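Local coordinates for stage III sporulation protein AB (Bacillus subtilis, PDB 6BS9), which is needed for sporulation and is probably part of the secretion system that operates at stage III of spore formation, at residues A[7-12]-A[43-48]; A[19-24]-A[103-108]; A[36-41]-A[48-53]; A[66-71]-A[90-95]; A[71-76]-A[84-89]. All blocks are in the same frame, centred on the assembly; numbering follows the deposited sequence.

All five contacts join helices of one all-helical domain. Contact 5 is the buried one, and contact 4 continues it along the same antiparallel pair, helices 64-75 and 83-95. Both rest on edge-to-face aromatic pairs, and Trp68 NE1 of contact 4 bonds Leu89 O of contact 5. Contact 3 is partly buried and packs small and apolar groups of helices 31-41 and 46-58. Contacts 1 and 2 both use helix 2-26, on opposite sides of the chain's centre, about 19 Å apart between centres. Contact 1 is glutamine-rich and bridged by a water. Contact 2, at the surface, pairs isoleucines and glutamate methylenes with one weak Gln-Glu bond.

Contact 1: residues A[7-12]-A[43-48]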
# COMPACT_ATOMS: atom_id res chain seq x y z
N PRO A 7 5.18 12.94 -0.92
CA PRO A 7 4.79 12.63 -2.29
C PRO A 7 5.51 11.47 -2.90
O PRO A 7 4.88 10.68 -3.61
CB PRO A 7 5.17 13.92 -3.08
CG PRO A 7 5.36 14.95 -2.03
CD PRO A 7 5.85 14.25 -0.84
N ARG A 8 6.83 11.39 -2.65
CA ARG A 8 7.65 10.31 -3.13
C ARG A 8 7.15 8.95 -2.57
O ARG A 8 7.12 7.95 -3.30
CB ARG A 8 9.12 10.59 -2.82
CG ARG A 8 10.14 9.55 -3.33
CD ARG A 8 11.63 9.86 -2.94
NE ARG A 8 12.59 9.38 -3.95
CZ ARG A 8 13.29 8.22 -3.93
NH1 ARG A 8 14.11 7.96 -4.96
NH2 ARG A 8 13.19 7.33 -2.93
N GLN A 9 6.76 8.92 -1.31
CA GLN A 9 6.35 7.66 -0.72
C GLN A 9 4.95 7.27 -1.21
O GLN A 9 4.68 6.08 -1.46
CB GLN A 9 6.43 7.72 0.80
CG GLN A 9 7.87 7.70 1.34
CD GLN A 9 7.98 7.69 2.88
OE1 GLN A 9 6.99 7.57 3.63
NE2 GLN A 9 9.21 7.86 3.34
N ILE A 10 4.09 8.26 -1.45
CA ILE A 10 2.79 7.97 -2.05
C ILE A 10 2.95 7.41 -3.43
O ILE A 10 2.34 6.45 -3.80
CB ILE A 10 1.91 9.23 -2.06
CG1 ILE A 10 1.60 9.59 -0.60
CG2 ILE A 10 0.61 8.97 -2.78
CD1 ILE A 10 1.04 10.98 -0.45
N ARG A 11 3.88 7.96 -4.18
CA ARG A 11 4.12 7.52 -5.54
C ARG A 11 4.55 6.08 -5.57
O ARG A 11 4.07 5.29 -6.39
CB ARG A 11 5.18 8.43 -6.19
CG ARG A 11 5.30 8.33 -7.67
CD ARG A 11 6.27 9.38 -8.17
NE ARG A 11 7.62 9.22 -7.62
CZ ARG A 11 8.23 10.25 -7.05
NH1 ARG A 11 9.44 10.06 -6.58
NH2 ARG A 11 7.63 11.49 -6.97
N GLN A 12 5.48 5.74 -4.68
CA GLN A 12 5.92 4.34 -4.49
C GLN A 12 4.80 3.40 -4.10
O GLN A 12 4.75 2.28 -4.59
CB GLN A 12 6.98 4.29 -3.36
CG GLN A 12 8.34 4.86 -3.73
CD GLN A 12 9.27 4.93 -2.53
OE1 GLN A 12 8.87 5.18 -1.40
NE2 GLN A 12 10.51 4.70 -2.77
N ALA A 43 12.73 1.11 -2.36
CA ALA A 43 13.58 1.68 -1.38
C ALA A 43 12.87 1.69 -0.04
O ALA A 43 11.67 1.68 0.02
CB ALA A 43 13.96 3.13 -1.78
N GLN A 44 13.67 1.77 1.01
CA GLN A 44 13.17 1.94 2.36
C GLN A 44 12.75 3.37 2.55
O GLN A 44 13.30 4.21 1.90
CB GLN A 44 14.25 1.64 3.37
CG GLN A 44 14.77 0.22 3.26
CD GLN A 44 13.92 -0.72 3.99
OE1 GLN A 44 12.67 -0.54 4.20
NE2 GLN A 44 14.61 -1.73 4.52
N PRO A 45 11.78 3.64 3.40
CA PRO A 45 11.14 2.66 4.32
C PRO A 45 9.88 1.94 3.77
O PRO A 45 9.44 0.96 4.38
CB PRO A 45 10.75 3.52 5.54
CG PRO A 45 10.54 4.88 4.93
CD PRO A 45 11.57 5.02 3.82
N VAL A 46 9.36 2.35 2.60
CA VAL A 46 8.14 1.72 2.07
C VAL A 46 8.32 0.25 1.78
O VAL A 46 7.44 -0.55 2.03
CB VAL A 46 7.66 2.46 0.81
CG1 VAL A 46 6.53 1.74 0.13
CG2 VAL A 46 7.16 3.86 1.20
N SER A 47 9.49 -0.12 1.29
CA SER A 47 9.85 -1.54 1.11
C SER A 47 9.49 -2.47 2.27
O SER A 47 8.91 -3.54 2.06
CB SER A 47 11.36 -1.68 0.91
OG SER A 47 11.72 -3.00 0.70
N THR A 48 9.70 -2.00 3.49
CA THR A 48 9.40 -2.79 4.69
C THR A 48 7.91 -3.09 4.92
O THR A 48 7.54 -4.16 5.43
CB THR A 48 9.99 -2.11 5.93
OG1 THR A 48 11.40 -1.97 5.72
CG2 THR A 48 9.82 -3.03 7.15
O HOH W 1 10.51 4.41 0.58
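Gln9 and Gln12 of helix 2-26 pack against Val46 of helix 46-58 and the residues before it. The tight part centres on Val46 CG2. Gln9 lays its aliphatic chain past it in the opposite direction, with CG 3.9 Å from Val46 CG2. Gln12 OE1 comes closer, 3.4 Å from the same methyl. The Gln9 chain is extended beyond CG (chi2 -177°), which carries its amide on to the proline ring. There Gln9 NE2 sits 3.6 Å from Pro45 CG, and the two side chains cross at about a right angle. Gln9 OE1 is bonded elsewhere, to Ser80 N. Pro45 follows a cis peptide bond. The other side is looser and more polar. A water donates to Gln12 OE1 at 2.7 Å. It also donates to Ala43 O and accepts from Val46 N. It thus ties the Gln12 amide to the backbone of Ala43 and Val46. On the solvent side, where Arg8 and Ala43 are exposed, the Arg8 guanidinium only brings its edge to Ala43 CB, with NH2 4.4 Å from that methyl. Such packing of one helix on the turn before another, with a water bridging side chain and backbone, is ordinary for an all-helical fold.

Contact 2: residues A[19-24]-A[103-108]; sequences SLEAEI and SQQKHI
Glu21 turns its CG anti to the backbone N (chi1 -176°) and stays extended, which carries its carboxylate across to helix 101-128. Gln105 starts the same way but bends at chi2, and its amide swings back toward Glu21. The result is a weak hydrogen bond from Gln105 NE2 to Glu21 OE2, 3.3 Å long and bent to 139° at the hydrogen. The carboxylate and amide planes are about 49° apart. Next to this polar pair, the Glu21 chain slides past Ile108, with CG 3.6 Å from Ile108 CG2. Ile24 and Ile108 meet only loosely, CD1 to CD1 at 4.3 Å. Gln104 passes across Ile24, its OE1 3.5 Å from Ile24 CG2, while its NE2 bonds Thr95 O. The helices run almost exactly antiparallel, their axes 10.9 Å apart, and Met25 also touches Gln104, Gln105 and Ile108. The one direct polar bond is weak, so the contact relies mainly on aliphatic packing, including the methylenes of Glu21.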
# COMPACT_ATOMS: atom_id res chain seq x y z
N SER A 19 0.71 -3.04 -8.74
CA SER A 19 1.23 -4.41 -9.01
C SER A 19 0.56 -5.47 -8.23
O SER A 19 0.22 -6.51 -8.74
CB SER A 19 2.70 -4.42 -8.78
OG SER A 19 3.30 -3.55 -9.73
N LEU A 20 0.21 -5.16 -7.00
CA LEU A 20 -0.53 -6.14 -6.23
C LEU A 20 -1.95 -6.32 -6.74
O LEU A 20 -2.43 -7.45 -6.75
CB LEU A 20 -0.62 -5.79 -4.76
CG LEU A 20 0.62 -5.85 -3.91
CD1 LEU A 20 0.28 -5.60 -2.46
CD2 LEU A 20 1.42 -7.14 -4.05
N GLU A 21 -2.62 -5.22 -7.09
CA GLU A 21 -3.94 -5.31 -7.72
C GLU A 21 -3.92 -6.28 -8.87
O GLU A 21 -4.79 -7.15 -8.99
CB GLU A 21 -4.42 -3.94 -8.26
CG GLU A 21 -5.85 -3.97 -8.84
CD GLU A 21 -6.28 -2.69 -9.59
OE1 GLU A 21 -5.37 -1.84 -9.89
OE2 GLU A 21 -7.57 -2.46 -9.73
N ALA A 22 -2.94 -6.16 -9.74
CA ALA A 22 -2.89 -7.08 -10.89
C ALA A 22 -2.76 -8.53 -10.47
O ALA A 22 -3.39 -9.42 -11.04
CB ALA A 22 -1.77 -6.67 -11.83
N GLU A 23 -1.94 -8.79 -9.46
CA GLU A 23 -1.69 -10.20 -9.05
C GLU A 23 -2.88 -10.80 -8.35
O GLU A 23 -3.21 -11.96 -8.54
CB GLU A 23 -0.50 -10.30 -8.11
CG GLU A 23 0.83 -9.85 -8.73
CD GLU A 23 1.40 -10.84 -9.76
OE1 GLU A 23 2.31 -10.48 -10.52
OE2 GLU A 23 0.89 -11.94 -9.93
N ILE A 24 -3.56 -9.98 -7.56
CA ILE A 24 -4.81 -10.41 -6.96
C ILE A 24 -5.81 -10.75 -8.05
O ILE A 24 -6.41 -11.80 -8.03
CB ILE A 24 -5.34 -9.30 -6.05
CG1 ILE A 24 -4.43 -9.19 -4.85
CG2 ILE A 24 -6.78 -9.60 -5.60
CD1 ILE A 24 -4.56 -7.91 -4.06
N SER A 103 -16.56 -5.93 -6.96
CA SER A 103 -16.56 -4.97 -5.89
C SER A 103 -15.16 -4.81 -5.27
O SER A 103 -14.68 -3.70 -5.10
CB SER A 103 -17.58 -5.39 -4.83
OG SER A 103 -17.79 -4.35 -3.93
N GLN A 104 -14.46 -5.91 -5.07
CA GLN A 104 -13.09 -5.86 -4.58
C GLN A 104 -12.20 -5.05 -5.52
O GLN A 104 -11.46 -4.13 -5.12
CB GLN A 104 -12.48 -7.26 -4.37
CG GLN A 104 -11.00 -7.20 -4.00
CD GLN A 104 -10.38 -8.57 -3.64
OE1 GLN A 104 -10.14 -9.41 -4.53
NE2 GLN A 104 -10.07 -8.75 -2.38
N GLN A 105 -12.29 -5.40 -6.78
CA GLN A 105 -11.50 -4.73 -7.81
C GLN A 105 -11.74 -3.21 -7.80
O GLN A 105 -10.79 -2.43 -7.85
CB GLN A 105 -11.86 -5.34 -9.17
CG GLN A 105 -10.79 -5.16 -10.21
CD GLN A 105 -11.14 -4.13 -11.24
OE1 GLN A 105 -11.86 -4.41 -12.20
NE2 GLN A 105 -10.56 -2.94 -11.10
N LYS A 106 -13.01 -2.80 -7.76
CA LYS A 106 -13.36 -1.40 -7.77
C LYS A 106 -12.92 -0.72 -6.49
O LYS A 106 -12.48 0.44 -6.55
CB LYS A 106 -14.87 -1.19 -8.08
CG LYS A 106 -15.28 -1.77 -9.42
CD LYS A 106 -14.49 -1.12 -10.58
CE LYS A 106 -14.87 -1.73 -11.93
NZ LYS A 106 -14.08 -1.08 -13.01
N HIS A 107 -12.96 -1.42 -5.36
CA HIS A 107 -12.47 -0.80 -4.11
C HIS A 107 -10.93 -0.68 -4.10
O HIS A 107 -10.40 0.29 -3.55
CB HIS A 107 -13.03 -1.50 -2.86
CG HIS A 107 -14.44 -1.10 -2.54
ND1 HIS A 107 -14.74 -0.04 -1.71
CD2 HIS A 107 -15.62 -1.50 -3.05
CE1 HIS A 107 -16.05 0.18 -1.69
NE2 HIS A 107 -16.61 -0.71 -2.49
N ILE A 108 -10.23 -1.59 -4.78
CA ILE A 108 -8.78 -1.43 -4.95
C ILE A 108 -8.48 -0.26 -5.82
O ILE A 108 -7.61 0.58 -5.47
CB ILE A 108 -8.08 -2.66 -5.52
CG1 ILE A 108 -8.22 -3.82 -4.54
CG2 ILE A 108 -6.61 -2.33 -5.78
CD1 ILE A 108 -7.68 -5.17 -4.99

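Contact 3: residues A[36-41]-A[48-53]; sequences QQIAKQ and TLFSAF
Ala39 sets its methyl against the backbone of helix 46-58, between Phe50 and Ser51. This is van der Waals packing, with Ala39 CB 3.5 Å from Ser51 N. The helix axes are only 7.7 Å apart here. Two apolar pairs go with it. Ala39 CB lies 4.0 Å from Phe50 CB. Ile38 puts CG2 over one face of the Phe50 ring, offset toward the rim, 4.1 Å from Phe50 CG. The opposite face is met by Leu49 CG of the same helix. Phe50 CG stands beside the backbone N (chi1 -67°), and its ring leads away from helix 31-41 to reach Ala16 of helix 2-26. Polar groups lie at the margin. Gln36 bends at chi2 (58°) and brings NE2 to 3.9 Å from Ser51 CA, where it also makes a weak bond to Ser54. Two hydrogen bonds from serines outside these segments join the same helices: Ser35 OG with Phe50 O, and Ser47 OG with Ala39 O. The chemistry implies an antiparallel helical hairpin whose close approach is consistent with the small Ala39 at the crossing.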
# COMPACT_ATOMS: atom_id res chain seq x y z
N GLN A 36 6.83 -9.90 -1.77
CA GLN A 36 8.27 -9.98 -1.53
C GLN A 36 9.02 -9.44 -2.76
O GLN A 36 10.00 -8.72 -2.60
CB GLN A 36 8.72 -11.42 -1.19
CG GLN A 36 10.22 -11.53 -0.69
CD GLN A 36 10.57 -10.68 0.60
OE1 GLN A 36 11.54 -9.92 0.59
NE2 GLN A 36 9.78 -10.82 1.69
N GLN A 37 8.55 -9.74 -3.98
CA GLN A 37 9.20 -9.24 -5.20
C GLN A 37 9.18 -7.72 -5.28
O GLN A 37 10.15 -7.08 -5.65
CB GLN A 37 8.54 -9.78 -6.48
CG GLN A 37 8.67 -11.27 -6.75
CD GLN A 37 7.72 -11.75 -7.88
OE1 GLN A 37 6.76 -11.06 -8.33
NE2 GLN A 37 8.00 -12.93 -8.36
N ILE A 38 8.09 -7.14 -4.82
CA ILE A 38 8.02 -5.70 -4.73
C ILE A 38 8.92 -5.18 -3.67
O ILE A 38 9.66 -4.21 -3.90
CB ILE A 38 6.56 -5.24 -4.49
CG1 ILE A 38 5.78 -5.50 -5.76
CG2 ILE A 38 6.46 -3.77 -4.14
CD1 ILE A 38 4.30 -5.74 -5.51
N ALA A 39 8.89 -5.78 -2.49
CA ALA A 39 9.80 -5.34 -1.41
C ALA A 39 11.30 -5.26 -1.89
O ALA A 39 11.98 -4.31 -1.60
CB ALA A 39 9.70 -6.25 -0.23
N LYS A 40 11.75 -6.23 -2.69
CA LYS A 40 13.15 -6.29 -3.14
C LYS A 40 13.52 -5.10 -4.02
O LYS A 40 14.64 -4.70 -4.06
CB LYS A 40 13.44 -7.60 -3.89
CG LYS A 40 13.54 -8.81 -2.99
CD LYS A 40 13.77 -10.03 -3.82
CE LYS A 40 13.84 -11.28 -2.93
NZ LYS A 40 14.33 -12.46 -3.72
N GLN A 41 12.53 -4.49 -4.66
CA GLN A 41 12.78 -3.40 -5.58
C GLN A 41 12.66 -1.99 -4.95
O GLN A 41 13.56 -1.10 -5.09
CB GLN A 41 11.92 -3.64 -6.81
CG GLN A 41 12.47 -4.79 -7.63
CD GLN A 41 11.53 -5.15 -8.78
OE1 GLN A 41 11.67 -4.66 -9.94
NE2 GLN A 41 10.53 -5.96 -8.47
N THR A 48 9.70 -2.00 3.49
CA THR A 48 9.40 -2.79 4.69
C THR A 48 7.91 -3.09 4.92
O THR A 48 7.54 -4.16 5.43
CB THR A 48 9.99 -2.11 5.93
OG1 THR A 48 11.40 -1.97 5.72
CG2 THR A 48 9.82 -3.03 7.15
N LEU A 49 7.04 -2.23 4.43
CA LEU A 49 5.62 -2.56 4.46
C LEU A 49 5.39 -3.87 3.70
O LEU A 49 4.61 -4.70 4.14
CB LEU A 49 4.79 -1.40 3.87
CG LEU A 49 3.28 -1.63 3.67
CD1 LEU A 49 2.53 -1.99 4.93
CD2 LEU A 49 2.68 -0.36 3.11
N PHE A 50 6.05 -4.03 2.54
CA PHE A 50 5.80 -5.13 1.64
C PHE A 50 6.51 -6.40 2.05
O PHE A 50 5.93 -7.49 1.91
CB PHE A 50 6.06 -4.74 0.15
CG PHE A 50 5.07 -3.73 -0.32
CD1 PHE A 50 3.79 -4.13 -0.68
CD2 PHE A 50 5.33 -2.37 -0.12
CE1 PHE A 50 2.83 -3.21 -0.94
CE2 PHE A 50 4.38 -1.43 -0.44
CZ PHE A 50 3.12 -1.85 -0.84
N SER A 51 7.69 -6.27 2.63
CA SER A 51 8.36 -7.46 3.20
C SER A 51 7.67 -7.95 4.48
O SER A 51 7.49 -9.15 4.64
CB SER A 51 9.91 -7.26 3.44
OG SER A 51 10.16 -6.15 4.21
N ALA A 52 7.25 -7.02 5.34
CA ALA A 52 6.42 -7.41 6.49
C ALA A 52 5.11 -8.10 6.11
O ALA A 52 4.75 -9.07 6.74
CB ALA A 52 6.11 -6.22 7.32
N PHE A 53 4.44 -7.60 5.07
CA PHE A 53 3.20 -8.19 4.59
C PHE A 53 3.46 -9.61 4.09
O PHE A 53 2.73 -10.54 4.46
CB PHE A 53 2.65 -7.32 3.45
CG PHE A 53 1.32 -7.78 2.89
CD1 PHE A 53 0.29 -8.20 3.70
CD2 PHE A 53 1.08 -7.73 1.54
CE1 PHE A 53 -0.97 -8.56 3.17
CE2 PHE A 53 -0.19 -8.07 0.99
CZ PHE A 53 -1.22 -8.50 1.81

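Contact 4: residues A[66-71]-A[90-95]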
# COMPACT_ATOMS: atom_id res chain seq x y z
N THR A 66 -5.95 -9.17 7.54
CA THR A 66 -5.39 -9.05 8.86
C THR A 66 -3.87 -8.84 8.71
O THR A 66 -3.30 -7.98 9.40
CB THR A 66 -5.70 -10.32 9.69
OG1 THR A 66 -7.11 -10.45 9.86
CG2 THR A 66 -5.01 -10.32 11.06
N ALA A 67 -3.24 -9.59 7.82
CA ALA A 67 -1.79 -9.46 7.59
C ALA A 67 -1.40 -8.07 7.13
O ALA A 67 -0.38 -7.52 7.60
CB ALA A 67 -1.31 -10.46 6.56
N TRP A 68 -2.23 -7.49 6.29
CA TRP A 68 -2.01 -6.12 5.87
C TRP A 68 -2.10 -5.08 7.02
O TRP A 68 -1.20 -4.24 7.19
CB TRP A 68 -2.97 -5.73 4.78
CG TRP A 68 -2.72 -4.41 4.32
CD1 TRP A 68 -3.35 -3.25 4.72
CD2 TRP A 68 -1.69 -3.99 3.41
NE1 TRP A 68 -2.84 -2.15 4.02
CE2 TRP A 68 -1.81 -2.58 3.24
CE3 TRP A 68 -0.68 -4.67 2.70
CZ2 TRP A 68 -0.94 -1.87 2.43
CZ3 TRP A 68 0.16 -3.95 1.86
CH2 TRP A 68 0.02 -2.60 1.72
N GLU A 69 -3.17 -5.17 7.79
CA GLU A 69 -3.38 -4.26 8.93
C GLU A 69 -2.23 -4.31 9.90
O GLU A 69 -1.72 -3.27 10.32
CB GLU A 69 -4.68 -4.54 9.70
CG GLU A 69 -5.71 -3.47 9.49
CD GLU A 69 -6.70 -3.75 8.39
OE1 GLU A 69 -7.56 -4.62 8.67
OE2 GLU A 69 -6.64 -3.05 7.33
N GLN A 70 -1.81 -5.52 10.24
CA GLN A 70 -0.69 -5.73 11.16
C GLN A 70 0.61 -5.13 10.59
O GLN A 70 1.33 -4.47 11.29
CB GLN A 70 -0.54 -7.23 11.46
CG GLN A 70 -0.31 -7.58 12.92
CD GLN A 70 -0.32 -9.09 13.20
OE1 GLN A 70 0.68 -9.64 13.71
NE2 GLN A 70 -1.45 -9.77 12.88
N SER A 71 0.87 -5.34 9.31
CA SER A 71 2.09 -4.82 8.72
C SER A 71 2.07 -3.33 8.65
O SER A 71 3.06 -2.65 8.93
CB SER A 71 2.30 -5.41 7.32
OG SER A 71 2.14 -6.81 7.31
N LYS A 90 -5.47 1.53 5.26
CA LYS A 90 -6.35 0.67 6.04
C LYS A 90 -7.52 0.21 5.21
O LYS A 90 -7.85 -0.97 5.24
CB LYS A 90 -6.84 1.41 7.31
CG LYS A 90 -7.59 0.53 8.30
CD LYS A 90 -8.04 1.31 9.55
CE LYS A 90 -8.61 0.38 10.64
NZ LYS A 90 -8.51 0.93 12.03
N GLN A 91 -8.17 1.13 4.49
CA GLN A 91 -9.28 0.74 3.56
C GLN A 91 -8.81 -0.24 2.48
O GLN A 91 -9.54 -1.15 2.13
CB GLN A 91 -10.22 1.88 3.01
CG GLN A 91 -9.74 3.29 2.70
CD GLN A 91 -10.63 4.03 1.63
OE1 GLN A 91 -10.12 4.64 0.71
NE2 GLN A 91 -11.95 3.95 1.78
N PHE A 92 -7.57 -0.11 2.03
CA PHE A 92 -7.02 -1.12 1.13
C PHE A 92 -6.98 -2.52 1.80
O PHE A 92 -7.35 -3.50 1.18
CB PHE A 92 -5.64 -0.71 0.57
CG PHE A 92 -4.98 -1.79 -0.25
CD1 PHE A 92 -5.36 -2.02 -1.52
CD2 PHE A 92 -3.98 -2.57 0.28
CE1 PHE A 92 -4.73 -3.01 -2.30
CE2 PHE A 92 -3.40 -3.57 -0.45
CZ PHE A 92 -3.76 -3.80 -1.75
N GLY A 93 -6.52 -2.61 3.04
CA GLY A 93 -6.60 -3.88 3.77
C GLY A 93 -8.01 -4.47 3.84
O GLY A 93 -8.19 -5.63 3.54
N GLU A 94 -8.97 -3.65 4.22
CA GLU A 94 -10.38 -4.03 4.36
C GLU A 94 -10.87 -4.58 3.02
O GLU A 94 -11.47 -5.66 2.94
CB GLU A 94 -11.21 -2.81 4.85
CG GLU A 94 -10.62 -2.08 6.10
CD GLU A 94 -11.30 -2.19 7.47
OE1 GLU A 94 -11.14 -1.20 8.27
OE2 GLU A 94 -11.91 -3.25 7.81
N THR A 95 -10.41 -3.96 1.94
CA THR A 95 -10.66 -4.44 0.61
C THR A 95 -10.21 -5.84 0.27
O THR A 95 -10.74 -6.50 -0.63
CB THR A 95 -10.01 -3.43 -0.39
OG1 THR A 95 -10.71 -2.19 -0.35
CG2 THR A 95 -9.95 -3.91 -1.82
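This is an aromatic helix-helix contact, partly buried, between the antiparallel helices 64-75 and 83-95. Trp68 and Phe92 form a T-shaped pair. The edge of Phe92 points at the face of the six-membered ring of Trp68, with centroids 5.0 Å apart and planes at 73°. Phe92 CD2 is 3.7 Å from Trp68 CE2. In both residues CG points away from the residue's own N (chi1 -177° for Trp68). With no side chain at Gly93, the indole comes close to the backbone, Trp68 CD1 3.4 Å from Gly93 CA. The two helices form a helical hairpin, with axes 8.5 Å apart at this point. The indole N-H is bonded to Leu89 O, which helps to fix the ring's rotation. Phe53 of helix 46-58 meets Trp68 in a further edge-to-face pair. Glu69 marks the more open side. Its chain bends at chi2, and OE2 comes to 3.2 Å from Lys90 O, both atoms being acceptors. Glu69 OE1 and Glu94 OE2 lie 4.6 Å apart. Lys65, in long, weak ion pairs with both, may offset their like charges.

Contact 5: residues A[71-76]-A[84-89]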
# COMPACT_ATOMS: atom_id res chain seq x y z
N SER A 71 0.87 -5.34 9.31
CA SER A 71 2.09 -4.82 8.72
C SER A 71 2.07 -3.33 8.65
O SER A 71 3.06 -2.65 8.93
CB SER A 71 2.30 -5.41 7.32
OG SER A 71 2.14 -6.81 7.31
N LEU A 72 0.93 -2.81 8.33
CA LEU A 72 0.76 -1.38 8.31
C LEU A 72 1.07 -0.68 9.66
O LEU A 72 1.76 0.37 9.69
CB LEU A 72 -0.66 -1.07 7.81
CG LEU A 72 -1.06 0.39 7.66
CD1 LEU A 72 -0.17 1.07 6.61
CD2 LEU A 72 -2.55 0.45 7.29
N LYS A 73 0.53 -1.20 10.74
CA LYS A 73 0.75 -0.63 12.10
C LYS A 73 2.19 -0.74 12.52
O LYS A 73 2.77 0.16 13.12
CB LYS A 73 -0.15 -1.32 13.14
CG LYS A 73 -1.66 -1.01 12.96
CD LYS A 73 -2.52 -1.31 14.19
CE LYS A 73 -3.41 -2.56 14.16
NZ LYS A 73 -4.88 -2.30 14.08
N LYS A 74 2.76 -1.88 12.19
CA LYS A 74 4.14 -2.15 12.52
C LYS A 74 5.05 -1.12 11.84
O LYS A 74 6.01 -0.66 12.46
CB LYS A 74 4.44 -3.60 12.11
CG LYS A 74 5.73 -4.26 12.55
CD LYS A 74 5.98 -5.54 11.69
CE LYS A 74 7.45 -6.06 11.77
NZ LYS A 74 8.10 -6.12 13.12
N VAL A 75 4.80 -0.75 10.59
CA VAL A 75 5.76 0.12 9.88
C VAL A 75 5.38 1.57 9.94
O VAL A 75 6.21 2.44 9.61
CB VAL A 75 6.01 -0.31 8.40
CG1 VAL A 75 6.38 -1.79 8.29
CG2 VAL A 75 4.81 0.03 7.52
N TRP A 76 4.15 1.84 10.34
CA TRP A 76 3.60 3.16 10.19
C TRP A 76 4.50 4.32 10.59
O TRP A 76 4.65 5.29 9.83
CB TRP A 76 2.30 3.28 10.98
CG TRP A 76 1.71 4.61 10.72
CD1 TRP A 76 1.58 5.65 11.62
CD2 TRP A 76 1.31 5.13 9.44
NE1 TRP A 76 1.10 6.77 10.96
CE2 TRP A 76 0.91 6.46 9.63
CE3 TRP A 76 1.19 4.55 8.15
CZ2 TRP A 76 0.40 7.24 8.59
CZ3 TRP A 76 0.69 5.30 7.12
CH2 TRP A 76 0.30 6.65 7.35
N SER A 84 -4.59 10.76 6.71
CA SER A 84 -5.39 10.51 5.50
C SER A 84 -4.81 9.34 4.70
O SER A 84 -5.56 8.44 4.35
CB SER A 84 -5.60 11.77 4.69
OG SER A 84 -4.30 12.31 4.40
N GLU A 85 -3.48 9.27 4.54
CA GLU A 85 -2.88 8.09 3.89
C GLU A 85 -3.08 6.79 4.68
O GLU A 85 -3.29 5.71 4.08
CB GLU A 85 -1.37 8.28 3.62
CG GLU A 85 -1.03 9.22 2.48
CD GLU A 85 -1.05 10.69 2.88
OE1 GLU A 85 -2.07 11.34 2.65
OE2 GLU A 85 -0.08 11.17 3.46
N TYR A 86 -2.94 6.86 6.00
CA TYR A 86 -3.15 5.70 6.89
C TYR A 86 -4.53 5.12 6.63
O TYR A 86 -4.68 3.90 6.47
CB TYR A 86 -3.03 6.03 8.40
CG TYR A 86 -3.35 4.83 9.30
CD1 TYR A 86 -2.40 3.82 9.52
CD2 TYR A 86 -4.60 4.70 9.92
CE1 TYR A 86 -2.68 2.73 10.33
CE2 TYR A 86 -4.90 3.59 10.72
CZ TYR A 86 -3.95 2.60 10.89
OH TYR A 86 -4.22 1.50 11.68
N GLU A 87 -5.53 6.00 6.59
CA GLU A 87 -6.90 5.56 6.42
C GLU A 87 -7.10 4.93 5.04
O GLU A 87 -7.75 3.92 4.91
CB GLU A 87 -7.90 6.73 6.65
CG GLU A 87 -8.03 7.16 8.13
CD GLU A 87 -8.50 6.05 9.08
OE1 GLU A 87 -9.39 5.22 8.66
OE2 GLU A 87 -7.96 5.99 10.23
N VAL A 88 -6.50 5.52 4.02
CA VAL A 88 -6.56 4.92 2.73
C VAL A 88 -5.91 3.56 2.72
O VAL A 88 -6.49 2.60 2.20
CB VAL A 88 -5.94 5.84 1.65
CG1 VAL A 88 -5.83 5.10 0.32
CG2 VAL A 88 -6.79 7.10 1.48
N LEU A 89 -4.72 3.43 3.32
CA LEU A 89 -4.05 2.14 3.38
C LEU A 89 -4.82 1.10 4.20
O LEU A 89 -4.84 -0.08 3.85
CB LEU A 89 -2.62 2.33 3.84
CG LEU A 89 -1.77 3.10 2.82
CD1 LEU A 89 -0.47 3.54 3.39
CD2 LEU A 89 -1.50 2.28 1.54
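Trp76 turns one face of its indole to the side chain of Tyr86. Tyr86 CB sits over the six-membered ring in a CH-pi contact, 3.8 Å from its centroid and 24° off the normal. The phenol ring then stands with its edge to the same indole, in a T-shaped pair with planes at 74°. Trp76 CH2 reaches as far as the backbone, 3.5 Å from Tyr86 N. Both aromatic side chains are directed away from their own backbone N (chi1 -176° for Trp76), which carries the rings into the interface between the helices. Leu72 fills the next turn. Its CD2 meets both Leu89 and the tyrosine ring, 3.8 Å from Tyr86 CE1. Its CD1 packs 3.9 Å from Leu89 CB, and the two leucines lie across each other. Leu89 CD1 also lies near the plane of the indole, at its edge, 4.3 Å from Trp76 CZ3. On the outer side, the aliphatic part of Lys73 passes Tyr86, with CG 3.8 Å from Tyr86 OH. Lys83 makes a cation-pi contact with the tyrosine ring. Glu85 turns its carboxylate away, to a salt bridge with Arg6 and a bond from Lys82 N. Leu13 and Leu17 of helix 2-26 also pack on Leu89. The arrangement is the apolar, aromatic-rich interior of an antiparallel helical hairpin, near its connecting turn.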